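PDB 5WPW: 11S globulin isoform 1 from Cocos nucifera, which serves as a hexameric 11S seed storage globulin of coconut, a nutrient reservoir, and is a potential food allergen. Local coordinates for residues L52-P60 with N147-L158; V262-I270 with G408-P416. The protein carries 2 engineered substitutions. All coordinates share one frame; numbering follows the deposited sequence.

Interaction 1: L52-P60 with N147-L158; sequences LLPSMSNAP and NQLDRSHRQFLL
Met56 and Phe156 pair across two antiparallel strands of the N-terminal cupin β-barrel. The strands are joined by Met56 N to Phe156 O and by Phe156 N to Met56 O (2.8 Å). On the tightly packed face, the methionine's bend at chi2 (92°) lays CE against Phe156 CB (3.7 Å). SD sits obliquely above the ring, 4.6 Å from its centroid, a Met-aromatic contact suited to a flexible sulfur chain. Asn346 of a neighbouring subunit packs on Met56. The opposite face, of Ser55, Ser57 and Gln155, is more polar and partly held by weak bonds, with His153 partly open to solvent. Ser57 OG shares a hydrogen bond with His153 NE2 (2.8 Å), and Gln155 NE2 bonds weakly to Ser55 OG, to Glu211 OE1 and to a water that also lies near Leu53 O (3.1 Å). Where strand 52-57 ends, Asn58 takes over: OD1 takes Arg154 N from above the carbonyl plane (2.9 Å), while ND2 donates to Ser152 O (3.1 Å), almost end-on to the carbonyl. Asn147, tied to Thr142 O through ND2, accepts with OD1 from Leu149 N, an Asx turn, and weakly from Asn58 ND2 (2.7 Å), the amide planes 80° apart.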
ATOM      1  N   LEU A  52      12.597 -14.163  33.238  1.00 32.24           N
ATOM      2  CA  LEU A  52      12.063 -15.082  32.236  1.00 26.39           C
ATOM      3  C   LEU A  52      13.112 -15.304  31.151  1.00 30.51           C
ATOM      4  O   LEU A  52      13.486 -14.357  30.444  1.00 28.15           O
ATOM      5  CB  LEU A  52      10.780 -14.525  31.623  1.00 29.86           C
ATOM      6  CG  LEU A  52      10.043 -15.370  30.585  1.00 31.52           C
ATOM      7  CD1 LEU A  52       9.542 -16.668  31.193  1.00 31.56           C
ATOM      8  CD2 LEU A  52       8.893 -14.548  30.041  1.00 32.28           C
ATOM      9  N   LEU A  53      13.561 -16.556  31.004  1.00 27.78           N
ATOM     10  CA  LEU A  53      14.658 -16.875  30.102  1.00 26.51           C
ATOM     11  C   LEU A  53      14.283 -16.606  28.645  1.00 30.06           C
ATOM     12  O   LEU A  53      13.117 -16.722  28.263  1.00 27.72           O
ATOM     13  CB  LEU A  53      15.058 -18.342  30.248  1.00 29.24           C
ATOM     14  CG  LEU A  53      15.419 -18.689  31.692  1.00 28.79           C
ATOM     15  CD1 LEU A  53      15.705 -20.155  31.806  1.00 28.68           C
ATOM     16  CD2 LEU A  53      16.578 -17.805  32.118  1.00 31.45           C
ATOM     17  N   PRO A  54      15.266 -16.289  27.802  1.00 26.54           N
ATOM     18  CA  PRO A  54      14.961 -15.984  26.397  1.00 27.89           C
ATOM     19  C   PRO A  54      14.339 -17.166  25.673  1.00 30.59           C
ATOM     20  O   PRO A  54      14.748 -18.318  25.842  1.00 27.16           O
ATOM     21  CB  PRO A  54      16.316 -15.610  25.810  1.00 25.70           C
ATOM     22  CG  PRO A  54      17.341 -16.213  26.767  1.00 25.40           C
ATOM     23  CD  PRO A  54      16.696 -16.116  28.113  1.00 29.17           C
ATOM     24  N   SER A  55      13.305 -16.862  24.882  1.00 26.87           N
ATOM     25  CA  SER A  55      12.584 -17.877  24.126  1.00 24.42           C
ATOM     26  C   SER A  55      11.851 -17.183  22.989  1.00 26.83           C
ATOM     27  O   SER A  55      11.680 -15.959  22.995  1.00 24.97           O
ATOM     28  CB  SER A  55      11.606 -18.672  25.007  1.00 28.98           C
ATOM     29  OG  SER A  55      10.430 -17.927  25.343  1.00 27.26           O
ATOM     30  N   MET A  56      11.435 -17.972  22.009  1.00 24.42           N
ATOM     31  CA  MET A  56      10.666 -17.436  20.898  1.00 25.82           C
ATOM     32  C   MET A  56       9.519 -18.385  20.600  1.00 25.08           C
ATOM     33  O   MET A  56       9.591 -19.583  20.890  1.00 28.05           O
ATOM     34  CB  MET A  56      11.529 -17.157  19.670  1.00 28.91           C
ATOM     35  CG  MET A  56      12.294 -18.306  19.117  1.00 32.79           C
ATOM     36  SD  MET A  56      11.334 -19.145  17.834  1.00 46.00           S
ATOM     37  CE  MET A  56      12.610 -20.238  17.192  1.00 24.08           C
ATOM     38  N   SER A  57       8.436 -17.831  20.054  1.00 23.93           N
ATOM     39  CA  SER A  57       7.208 -18.570  19.808  1.00 26.45           C
ATOM     40  C   SER A  57       6.851 -18.522  18.323  1.00 27.44           C
ATOM     41  O   SER A  57       7.244 -17.602  17.609  1.00 26.37           O
ATOM     42  CB  SER A  57       6.037 -18.010  20.631  1.00 31.76           C
ATOM     43  OG  SER A  57       6.195 -18.289  22.030  1.00 39.60           O
ATOM     44  N   ASN A  58       6.132 -19.545  17.864  1.00 27.41           N
ATOM     45  CA  ASN A  58       5.657 -19.620  16.481  1.00 29.39           C
ATOM     46  C   ASN A  58       4.507 -18.666  16.198  1.00 27.63           C
ATOM     47  O   ASN A  58       4.145 -18.501  15.027  1.00 30.69           O
ATOM     48  CB  ASN A  58       5.202 -21.046  16.146  1.00 24.24           C
ATOM     49  CG  ASN A  58       3.928 -21.476  16.930  1.00 33.87           C
ATOM     50  OD1 ASN A  58       3.766 -21.154  18.118  1.00 25.32           O
ATOM     51  ND2 ASN A  58       3.031 -22.208  16.264  1.00 28.57           N
ATOM     52  N   ALA A  59       3.922 -18.064  17.221  1.00 27.16           N
ATOM     53  CA  ALA A  59       2.745 -17.211  17.071  1.00 22.78           C
ATOM     54  C   ALA A  59       3.018 -15.803  17.589  1.00 25.75           C
ATOM     55  O   ALA A  59       3.734 -15.639  18.595  1.00 28.23           O
ATOM     56  CB  ALA A  59       1.565 -17.810  17.817  1.00 24.09           C
ATOM     57  N   PRO A  60       2.516 -14.769  16.916  1.00 25.01           N
ATOM     58  CA  PRO A  60       2.622 -13.419  17.480  1.00 24.79           C
ATOM     59  C   PRO A  60       1.748 -13.333  18.720  1.00 24.12           C
ATOM     60  O   PRO A  60       0.793 -14.099  18.881  1.00 25.66           O
ATOM     61  CB  PRO A  60       2.111 -12.512  16.358  1.00 27.16           C
ATOM     62  CG  PRO A  60       1.130 -13.384  15.599  1.00 28.08           C
ATOM     63  CD  PRO A  60       1.716 -14.795  15.674  1.00 24.19           C
ATOM     64  N   ASN A 147       2.066 -17.833  11.623  1.00 23.55           N
ATOM     65  CA  ASN A 147       2.395 -19.154  12.147  1.00 23.40           C
ATOM     66  C   ASN A 147       2.132 -20.191  11.067  1.00 25.76           C
ATOM     67  O   ASN A 147       0.980 -20.504  10.774  1.00 26.45           O
ATOM     68  CB  ASN A 147       1.549 -19.451  13.378  1.00 23.32           C
ATOM     69  CG  ASN A 147       1.609 -20.930  13.775  1.00 26.31           C
ATOM     70  OD1 ASN A 147       2.651 -21.573  13.644  1.00 24.53           O
ATOM     71  ND2 ASN A 147       0.504 -21.463  14.273  1.00 29.78           N
ATOM     72  N   GLN A 148       3.184 -20.723  10.462  1.00 23.62           N
ATOM     73  CA  GLN A 148       3.022 -21.749   9.446  1.00 26.09           C
ATOM     74  C   GLN A 148       3.197 -23.162  10.003  1.00 30.86           C
ATOM     75  O   GLN A 148       3.203 -24.115   9.226  1.00 28.68           O
ATOM     76  CB  GLN A 148       3.992 -21.507   8.287  1.00 25.95           C
ATOM     77  CG  GLN A 148       3.964 -20.079   7.719  1.00 29.50           C
ATOM     78  CD  GLN A 148       4.707 -19.961   6.388  1.00 26.47           C
ATOM     79  OE1 GLN A 148       4.935 -20.956   5.714  1.00 29.51           O
ATOM     80  NE2 GLN A 148       5.075 -18.739   6.013  1.00 26.81           N
ATOM     81  N   LEU A 149       3.333 -23.317  11.325  1.00 28.46           N
ATOM     82  CA  LEU A 149       3.287 -24.643  11.944  1.00 28.57           C
ATOM     83  C   LEU A 149       1.854 -25.046  12.260  1.00 34.17           C
ATOM     84  O   LEU A 149       0.919 -24.592  11.592  1.00 37.67           O
ATOM     85  CB  LEU A 149       4.153 -24.683  13.202  1.00 30.51           C
ATOM     86  CG  LEU A 149       5.614 -24.293  13.030  1.00 24.99           C
ATOM     87  CD1 LEU A 149       6.331 -24.243  14.359  1.00 27.62           C
ATOM     88  CD2 LEU A 149       6.327 -25.250  12.056  1.00 30.46           C
ATOM     89  N   ASP A 150       1.659 -25.898  13.264  1.00 38.92           N
ATOM     90  CA  ASP A 150       0.312 -26.293  13.653  1.00 39.17           C
ATOM     91  C   ASP A 150      -0.352 -25.189  14.481  1.00 34.48           C
ATOM     92  O   ASP A 150       0.300 -24.265  14.976  1.00 32.41           O
ATOM     93  CB  ASP A 150       0.345 -27.609  14.440  1.00 43.23           C
ATOM     94  CG  ASP A 150       1.482 -27.651  15.453  1.00 42.86           C
ATOM     95  OD1 ASP A 150       2.649 -27.473  15.051  1.00 45.80           O
ATOM     96  OD2 ASP A 150       1.213 -27.855  16.649  1.00 44.59           O
ATOM     97  N   ARG A 151      -1.672 -25.308  14.646  1.00 37.71           N
ATOM     98  CA  ARG A 151      -2.470 -24.353  15.417  1.00 33.84           C
ATOM     99  C   ARG A 151      -2.358 -24.642  16.918  1.00 33.86           C
ATOM    100  O   ARG A 151      -3.329 -24.936  17.606  1.00 40.69           O
ATOM    101  CB  ARG A 151      -3.930 -24.398  14.975  1.00 33.76           C
ATOM    102  CG  ARG A 151      -4.311 -23.514  13.799  1.00 42.77           C
ATOM    103  CD  ARG A 151      -5.780 -22.995  13.940  1.00 45.84           C
ATOM    104  NE  ARG A 151      -6.659 -23.980  14.582  1.00 51.86           N
ATOM    105  CZ  ARG A 151      -7.767 -23.697  15.272  1.00 52.19           C
ATOM    106  NH1 ARG A 151      -8.171 -22.442  15.428  1.00 46.29           N
ATOM    107  NH2 ARG A 151      -8.478 -24.682  15.812  1.00 47.54           N
ATOM    108  N   SER A 152      -1.131 -24.590  17.420  1.00 35.34           N
ATOM    109  CA  SER A 152      -0.892 -24.695  18.855  1.00 32.97           C
ATOM    110  C   SER A 152       0.314 -23.835  19.171  1.00 32.11           C
ATOM    111  O   SER A 152       1.080 -23.478  18.273  1.00 31.64           O
ATOM    112  CB  SER A 152      -0.671 -26.148  19.295  1.00 38.52           C
ATOM    113  OG  SER A 152       0.676 -26.557  19.094  1.00 42.35           O
ATOM    114  N   HIS A 153       0.472 -23.498  20.451  1.00 31.19           N
ATOM    115  CA  HIS A 153       1.599 -22.690  20.905  1.00 28.96           C
ATOM    116  C   HIS A 153       2.866 -23.539  20.987  1.00 34.41           C
ATOM    117  O   HIS A 153       2.992 -24.386  21.876  1.00 35.33           O
ATOM    118  CB  HIS A 153       1.324 -22.076  22.271  1.00 29.44           C
ATOM    119  CG  HIS A 153       2.463 -21.249  22.773  1.00 31.67           C
ATOM    120  ND1 HIS A 153       2.743 -21.087  24.111  1.00 33.60           N
ATOM    121  CD2 HIS A 153       3.407 -20.547  22.103  1.00 31.63           C
ATOM    122  CE1 HIS A 153       3.796 -20.301  24.249  1.00 28.38           C
ATOM    123  NE2 HIS A 153       4.225 -19.969  23.044  1.00 35.86           N
ATOM    124  N   ARG A 154       3.813 -23.308  20.080  1.00 30.45           N
ATOM    125  CA  ARG A 154       5.127 -23.939  20.138  1.00 28.78           C
ATOM    126  C   ARG A 154       6.114 -22.890  20.643  1.00 36.56           C
ATOM    127  O   ARG A 154       6.372 -21.888  19.958  1.00 30.81           O
ATOM    128  CB  ARG A 154       5.566 -24.482  18.771  1.00 33.76           C
ATOM    129  CG  ARG A 154       4.461 -25.072  17.871  1.00 37.40           C
ATOM    130  CD  ARG A 154       4.377 -26.608  17.904  1.00 39.14           C
ATOM    131  NE  ARG A 154       5.674 -27.268  17.704  1.00 35.03           N
ATOM    132  CZ  ARG A 154       6.004 -28.036  16.667  1.00 36.69           C
ATOM    133  NH1 ARG A 154       5.144 -28.276  15.688  1.00 34.76           N
ATOM    134  NH2 ARG A 154       7.212 -28.588  16.620  1.00 32.85           N
ATOM    135  N   GLN A 155       6.676 -23.130  21.827  1.00 34.74           N
ATOM    136  CA  GLN A 155       7.690 -22.273  22.424  1.00 33.03           C
ATOM    137  C   GLN A 155       9.065 -22.923  22.315  1.00 30.75           C
ATOM    138  O   GLN A 155       9.232 -24.090  22.676  1.00 27.12           O
ATOM    139  CB  GLN A 155       7.366 -21.987  23.895  1.00 32.07           C
ATOM    140  CG  GLN A 155       7.980 -20.706  24.421  1.00 38.12           C
ATOM    141  CD  GLN A 155       8.303 -20.767  25.903  1.00 37.96           C
ATOM    142  OE1 GLN A 155       8.317 -21.843  26.502  1.00 47.73           O
ATOM    143  NE2 GLN A 155       8.568 -19.617  26.500  1.00 39.93           N
ATOM    144  N   PHE A 156      10.038 -22.151  21.831  1.00 23.79           N
ATOM    145  CA  PHE A 156      11.407 -22.593  21.593  1.00 22.77           C
ATOM    146  C   PHE A 156      12.297 -21.859  22.580  1.00 24.97           C
ATOM    147  O   PHE A 156      12.555 -20.666  22.411  1.00 25.68           O
ATOM    148  CB  PHE A 156      11.851 -22.297  20.157  1.00 25.09           C
ATOM    149  CG  PHE A 156      11.040 -23.006  19.086  1.00 24.90           C
ATOM    150  CD1 PHE A 156       9.738 -22.634  18.815  1.00 28.76           C
ATOM    151  CD2 PHE A 156      11.605 -24.038  18.337  1.00 22.37           C
ATOM    152  CE1 PHE A 156       9.006 -23.290  17.805  1.00 27.21           C
ATOM    153  CE2 PHE A 156      10.896 -24.684  17.340  1.00 27.76           C
ATOM    154  CZ  PHE A 156       9.593 -24.316  17.073  1.00 25.75           C
ATOM    155  N   LEU A 157      12.766 -22.562  23.606  1.00 25.64           N
ATOM    156  CA  LEU A 157      13.635 -21.955  24.607  1.00 25.43           C
ATOM    157  C   LEU A 157      15.043 -21.802  24.052  1.00 25.31           C
ATOM    158  O   LEU A 157      15.587 -22.737  23.466  1.00 26.45           O
ATOM    159  CB  LEU A 157      13.681 -22.810  25.873  1.00 26.83           C
ATOM    160  CG  LEU A 157      12.377 -22.970  26.615  1.00 35.50           C
ATOM    161  CD1 LEU A 157      12.450 -24.238  27.447  1.00 36.19           C
ATOM    162  CD2 LEU A 157      12.157 -21.750  27.484  1.00 36.84           C
ATOM    163  N   LEU A 158      15.628 -20.613  24.217  1.00 26.48           N
ATOM    164  CA  LEU A 158      17.039 -20.450  23.889  1.00 26.34           C
ATOM    165  C   LEU A 158      17.932 -20.912  25.037  1.00 28.13           C
ATOM    166  O   LEU A 158      19.100 -21.250  24.818  1.00 30.94           O
ATOM    167  CB  LEU A 158      17.344 -18.984  23.550  1.00 26.62           C
ATOM    168  CG  LEU A 158      16.894 -18.376  22.214  1.00 30.15           C
ATOM    169  CD1 LEU A 158      17.665 -17.082  21.928  1.00 30.88           C
ATOM    170  CD2 LEU A 158      17.045 -19.355  21.084  1.00 36.92           C
TER
HETATM  171  O   HOH W   1      10.687 -18.543  28.598  1.00 40.21           O

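Interaction 2: V262-I270 with G408-P416; sequences VFNPRGGRI and GDEVAIFTP
Ile413 reaches the tip of the 262-270 hairpin with CG1 anti to its own carbonyl carbon (chi1 -60°), which sends CG2 toward Gly267 and CG1 toward Ile270; a chi2 of -96°, well off the staggered values, then turns CD1 onto Ile270 CG1 (3.8 Å). In Thr415 the methyl is likewise anti to the carbonyl carbon, and CG2 meets the side-chain amide of Asn264 about equally near OD1, CG and ND2, 3.2 Å from OD1.

The hairpin is shaped to receive these groups. Asn264 OD1 accepts from Arg266 N in the carbonyl plane (3.0 Å), an Asx turn that fixes the amide, and its backbone O takes both Gly267 N and Gly268 N in a classic β-bulge. Glycine suits both places: the direction a beta carbon would take from Gly267 is filled by Ile413 CG2, 3.3 Å from Gly267 C, and by Thr415 CG2, while the backbone angles of Gly268 would press one against the preceding carbonyl O. Nearer the open end of the hairpin, Val262 and Val411 lie alongside one another, pointing opposite ways, with Val262 CG1 resting 3.7 Å from Val411 CG2, and Ala412 meets Ile270 CD1 with its methyl (CB to CD1 4.2 Å).

The contact thus joins two sheets of the C-terminal cupin domain, since the strand of residues 413-414 pairs with strand 298-304. No hydrogen bond links the segments, and Ile413 O is buried without a partner; cohesion between the segments probably comes from van der Waals packing of the aliphatic groups.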
ATOM      1  N   VAL A 262     -12.915   6.981  25.415  1.00 24.52           N
ATOM      2  CA  VAL A 262     -14.322   7.196  25.748  1.00 25.46           C
ATOM      3  C   VAL A 262     -14.378   7.390  27.249  1.00 25.12           C
ATOM      4  O   VAL A 262     -13.740   6.636  27.983  1.00 25.05           O
ATOM      5  CB  VAL A 262     -15.193   5.998  25.336  1.00 25.66           C
ATOM      6  CG1 VAL A 262     -16.627   6.244  25.707  1.00 31.13           C
ATOM      7  CG2 VAL A 262     -15.032   5.693  23.823  1.00 27.36           C
ATOM      8  N   PHE A 263     -15.107   8.407  27.712  1.00 26.11           N
ATOM      9  CA  PHE A 263     -15.099   8.671  29.142  1.00 26.99           C
ATOM     10  C   PHE A 263     -16.398   9.338  29.554  1.00 27.72           C
ATOM     11  O   PHE A 263     -16.806  10.316  28.925  1.00 26.34           O
ATOM     12  CB  PHE A 263     -13.935   9.564  29.548  1.00 25.62           C
ATOM     13  CG  PHE A 263     -14.048  10.099  30.953  1.00 29.73           C
ATOM     14  CD1 PHE A 263     -14.053   9.242  32.038  1.00 31.34           C
ATOM     15  CD2 PHE A 263     -14.171  11.465  31.180  1.00 33.82           C
ATOM     16  CE1 PHE A 263     -14.157   9.733  33.328  1.00 35.18           C
ATOM     17  CE2 PHE A 263     -14.284  11.963  32.460  1.00 34.26           C
ATOM     18  CZ  PHE A 263     -14.270  11.101  33.536  1.00 34.80           C
ATOM     19  N   ASN A 264     -17.011   8.809  30.613  1.00 29.51           N
ATOM     20  CA  ASN A 264     -18.146   9.444  31.291  1.00 29.32           C
ATOM     21  C   ASN A 264     -17.836   9.426  32.782  1.00 31.60           C
ATOM     22  O   ASN A 264     -17.660   8.332  33.357  1.00 31.35           O
ATOM     23  CB  ASN A 264     -19.441   8.697  30.956  1.00 32.34           C
ATOM     24  CG  ASN A 264     -20.659   9.275  31.650  1.00 37.95           C
ATOM     25  OD1 ASN A 264     -20.605   9.654  32.821  1.00 34.20           O
ATOM     26  ND2 ASN A 264     -21.768   9.322  30.937  1.00 40.77           N
ATOM     27  N   PRO A 265     -17.793  10.584  33.458  1.00 35.31           N
ATOM     28  CA  PRO A 265     -17.313  10.602  34.859  1.00 37.44           C
ATOM     29  C   PRO A 265     -18.111   9.742  35.817  1.00 34.46           C
ATOM     30  O   PRO A 265     -17.578   9.373  36.872  1.00 38.44           O
ATOM     31  CB  PRO A 265     -17.388  12.089  35.245  1.00 36.16           C
ATOM     32  CG  PRO A 265     -18.364  12.675  34.319  1.00 38.58           C
ATOM     33  CD  PRO A 265     -18.214  11.918  33.018  1.00 33.87           C
ATOM     34  N   ARG A 266     -19.360   9.395  35.506  1.00 34.26           N
ATOM     35  CA  ARG A 266     -20.106   8.485  36.362  1.00 36.86           C
ATOM     36  C   ARG A 266     -20.315   7.110  35.736  1.00 37.49           C
ATOM     37  O   ARG A 266     -21.119   6.325  36.241  1.00 39.46           O
ATOM     38  CB  ARG A 266     -21.447   9.112  36.755  1.00 47.08           C
ATOM     39  CG  ARG A 266     -21.356   9.984  38.005  1.00 47.99           C
ATOM     40  CD  ARG A 266     -21.260   9.116  39.264  1.00 53.09           C
ATOM     41  NE  ARG A 266     -20.645   9.807  40.397  1.00 55.30           N
ATOM     42  CZ  ARG A 266     -19.375   9.654  40.769  1.00 59.64           C
ATOM     43  NH1 ARG A 266     -18.575   8.836  40.091  1.00 54.85           N
ATOM     44  NH2 ARG A 266     -18.903  10.321  41.817  1.00 57.12           N
ATOM     45  N   GLY A 267     -19.604   6.780  34.663  1.00 33.63           N
ATOM     46  CA  GLY A 267     -19.797   5.468  34.084  1.00 34.24           C
ATOM     47  C   GLY A 267     -18.517   4.676  33.921  1.00 29.35           C
ATOM     48  O   GLY A 267     -18.527   3.454  34.088  1.00 26.61           O
ATOM     49  N   GLY A 268     -17.423   5.353  33.588  1.00 27.80           N
ATOM     50  CA  GLY A 268     -16.161   4.670  33.366  1.00 28.56           C
ATOM     51  C   GLY A 268     -15.471   5.155  32.106  1.00 29.10           C
ATOM     52  O   GLY A 268     -15.697   6.277  31.633  1.00 28.51           O
ATOM     53  N   ARG A 269     -14.586   4.309  31.569  1.00 25.52           N
ATOM     54  CA  ARG A 269     -13.763   4.730  30.450  1.00 28.83           C
ATOM     55  C   ARG A 269     -13.406   3.515  29.598  1.00 27.98           C
ATOM     56  O   ARG A 269     -13.458   2.375  30.062  1.00 24.83           O
ATOM     57  CB  ARG A 269     -12.495   5.441  30.928  1.00 28.02           C
ATOM     58  CG  ARG A 269     -11.765   4.707  32.065  1.00 26.59           C
ATOM     59  CD  ARG A 269     -10.448   5.348  32.408  1.00 32.91           C
ATOM     60  NE  ARG A 269      -9.842   4.773  33.614  1.00 32.72           N
ATOM     61  CZ  ARG A 269      -9.035   3.718  33.608  1.00 37.69           C
ATOM     62  NH1 ARG A 269      -8.742   3.111  32.461  1.00 30.18           N
ATOM     63  NH2 ARG A 269      -8.506   3.273  34.745  1.00 34.92           N
ATOM     64  N   ILE A 270     -13.070   3.782  28.334  1.00 27.64           N
ATOM     65  CA  ILE A 270     -12.543   2.778  27.410  1.00 25.88           C
ATOM     66  C   ILE A 270     -11.335   3.355  26.695  1.00 26.56           C
ATOM     67  O   ILE A 270     -11.338   4.517  26.276  1.00 23.44           O
ATOM     68  CB  ILE A 270     -13.579   2.333  26.365  1.00 29.36           C
ATOM     69  CG1 ILE A 270     -14.881   1.896  27.017  1.00 31.28           C
ATOM     70  CG2 ILE A 270     -12.989   1.225  25.484  1.00 29.36           C
ATOM     71  CD1 ILE A 270     -15.920   1.517  26.002  1.00 30.14           C
ATOM     72  N   GLY A 408     -29.906   7.725  22.559  1.00 39.55           N
ATOM     73  CA  GLY A 408     -29.332   8.084  21.273  1.00 39.35           C
ATOM     74  C   GLY A 408     -28.209   9.091  21.343  1.00 37.78           C
ATOM     75  O   GLY A 408     -27.497   9.267  20.348  1.00 42.55           O
ATOM     76  N   ASP A 409     -28.031   9.746  22.483  1.00 37.18           N
ATOM     77  CA  ASP A 409     -26.966  10.714  22.683  1.00 36.36           C
ATOM     78  C   ASP A 409     -25.734  10.112  23.338  1.00 38.81           C
ATOM     79  O   ASP A 409     -24.717  10.804  23.449  1.00 39.59           O
ATOM     80  CB  ASP A 409     -27.458  11.864  23.567  1.00 40.21           C
ATOM     81  CG  ASP A 409     -28.096  12.975  22.780  1.00 48.20           C
ATOM     82  OD1 ASP A 409     -27.942  12.993  21.541  1.00 51.85           O
ATOM     83  OD2 ASP A 409     -28.758  13.833  23.401  1.00 52.52           O
ATOM     84  N   GLU A 410     -25.802   8.860  23.785  1.00 34.41           N
ATOM     85  CA  GLU A 410     -24.818   8.314  24.705  1.00 36.97           C
ATOM     86  C   GLU A 410     -23.779   7.459  23.999  1.00 36.83           C
ATOM     87  O   GLU A 410     -24.111   6.672  23.115  1.00 34.64           O
ATOM     88  CB  GLU A 410     -25.497   7.489  25.796  1.00 35.70           C
ATOM     89  CG  GLU A 410     -25.908   8.364  26.961  1.00 44.32           C
ATOM     90  CD  GLU A 410     -26.829   7.689  27.940  1.00 42.91           C
ATOM     91  OE1 GLU A 410     -28.021   8.046  27.957  1.00 46.11           O
ATOM     92  OE2 GLU A 410     -26.352   6.837  28.706  1.00 45.55           O
ATOM     93  N   VAL A 411     -22.523   7.619  24.428  1.00 36.88           N
ATOM     94  CA  VAL A 411     -21.384   6.786  24.055  1.00 35.53           C
ATOM     95  C   VAL A 411     -21.576   5.378  24.599  1.00 39.61           C
ATOM     96  O   VAL A 411     -22.593   5.080  25.232  1.00 49.19           O
ATOM     97  CB  VAL A 411     -20.069   7.401  24.578  1.00 40.91           C
ATOM     98  CG1 VAL A 411     -19.832   8.746  23.964  1.00 37.35           C
ATOM     99  CG2 VAL A 411     -20.101   7.526  26.124  1.00 44.09           C
ATOM    100  N   ALA A 412     -20.592   4.503  24.386  1.00 43.58           N
ATOM    101  CA  ALA A 412     -20.764   3.093  24.731  1.00 41.27           C
ATOM    102  C   ALA A 412     -20.901   2.846  26.234  1.00 39.46           C
ATOM    103  O   ALA A 412     -21.416   1.789  26.625  1.00 37.33           O
ATOM    104  CB  ALA A 412     -19.597   2.276  24.184  1.00 42.62           C
ATOM    105  N   ILE A 413     -20.464   3.783  27.073  1.00 39.05           N
ATOM    106  CA  ILE A 413     -20.528   3.634  28.526  1.00 37.06           C
ATOM    107  C   ILE A 413     -21.825   4.280  28.993  1.00 41.63           C
ATOM    108  O   ILE A 413     -21.950   5.506  28.989  1.00 42.54           O
ATOM    109  CB  ILE A 413     -19.317   4.268  29.224  1.00 37.86           C
ATOM    110  CG1 ILE A 413     -18.016   3.618  28.760  1.00 35.46           C
ATOM    111  CG2 ILE A 413     -19.449   4.136  30.758  1.00 36.16           C
ATOM    112  CD1 ILE A 413     -17.520   2.516  29.691  1.00 36.65           C
ATOM    113  N   PHE A 414     -22.782   3.449  29.392  1.00 40.57           N
ATOM    114  CA  PHE A 414     -24.115   3.886  29.775  1.00 44.09           C
ATOM    115  C   PHE A 414     -24.153   4.063  31.289  1.00 44.53           C
ATOM    116  O   PHE A 414     -23.969   3.095  32.034  1.00 47.49           O
ATOM    117  CB  PHE A 414     -25.154   2.856  29.336  1.00 42.41           C
ATOM    118  CG  PHE A 414     -25.491   2.901  27.877  1.00 38.05           C
ATOM    119  CD1 PHE A 414     -24.956   3.875  27.040  1.00 38.62           C
ATOM    120  CD2 PHE A 414     -26.348   1.963  27.334  1.00 39.57           C
ATOM    121  CE1 PHE A 414     -25.278   3.896  25.688  1.00 37.93           C
ATOM    122  CE2 PHE A 414     -26.677   1.982  25.980  1.00 33.49           C
ATOM    123  CZ  PHE A 414     -26.148   2.948  25.161  1.00 36.77           C
ATOM    124  N   THR A 415     -24.369   5.289  31.744  1.00 48.85           N
ATOM    125  CA  THR A 415     -24.407   5.524  33.179  1.00 45.91           C
ATOM    126  C   THR A 415     -25.708   4.976  33.764  1.00 52.01           C
ATOM    127  O   THR A 415     -26.784   5.190  33.193  1.00 54.04           O
ATOM    128  CB  THR A 415     -24.270   7.010  33.491  1.00 46.62           C
ATOM    129  OG1 THR A 415     -25.037   7.784  32.559  1.00 47.01           O
ATOM    130  CG2 THR A 415     -22.820   7.408  33.398  1.00 44.74           C
ATOM    131  N   PRO A 416     -25.645   4.284  34.915  1.00 53.43           N
ATOM    132  CA  PRO A 416     -26.723   3.536  35.586  1.00 54.55           C
ATOM    133  C   PRO A 416     -28.070   4.264  35.650  1.00 57.23           C
ATOM    134  O   PRO A 416     -28.102   5.461  35.930  1.00 56.66           O
ATOM    135  CB  PRO A 416     -26.170   3.318  37.013  1.00 49.18           C
ATOM    136  CG  PRO A 416     -24.965   4.210  37.134  1.00 46.12           C
ATOM    137  CD  PRO A 416     -24.424   4.324  35.743  1.00 51.99           C
TER

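Overall arrangement
Interaction 1 lies in the N-terminal cupin domain and interaction 2 in the C-terminal one, on opposite sides of the chain's centre. Their centres are 39 Å apart and their nearest atoms about 22 Å apart, so they do not touch. The bonding differs: interaction 1 is a strand pairing within one sheet, dense in hydrogen bonds, whereas interaction 2 is an apolar junction between sheets. Both also face other copies in the hexamer. Arg154 makes a salt bridge to Asp325 of a second subunit, and Val411 N bonds Gln84 of a third. No ligand or catalytic site is known to lie between them, consistent with a storage role.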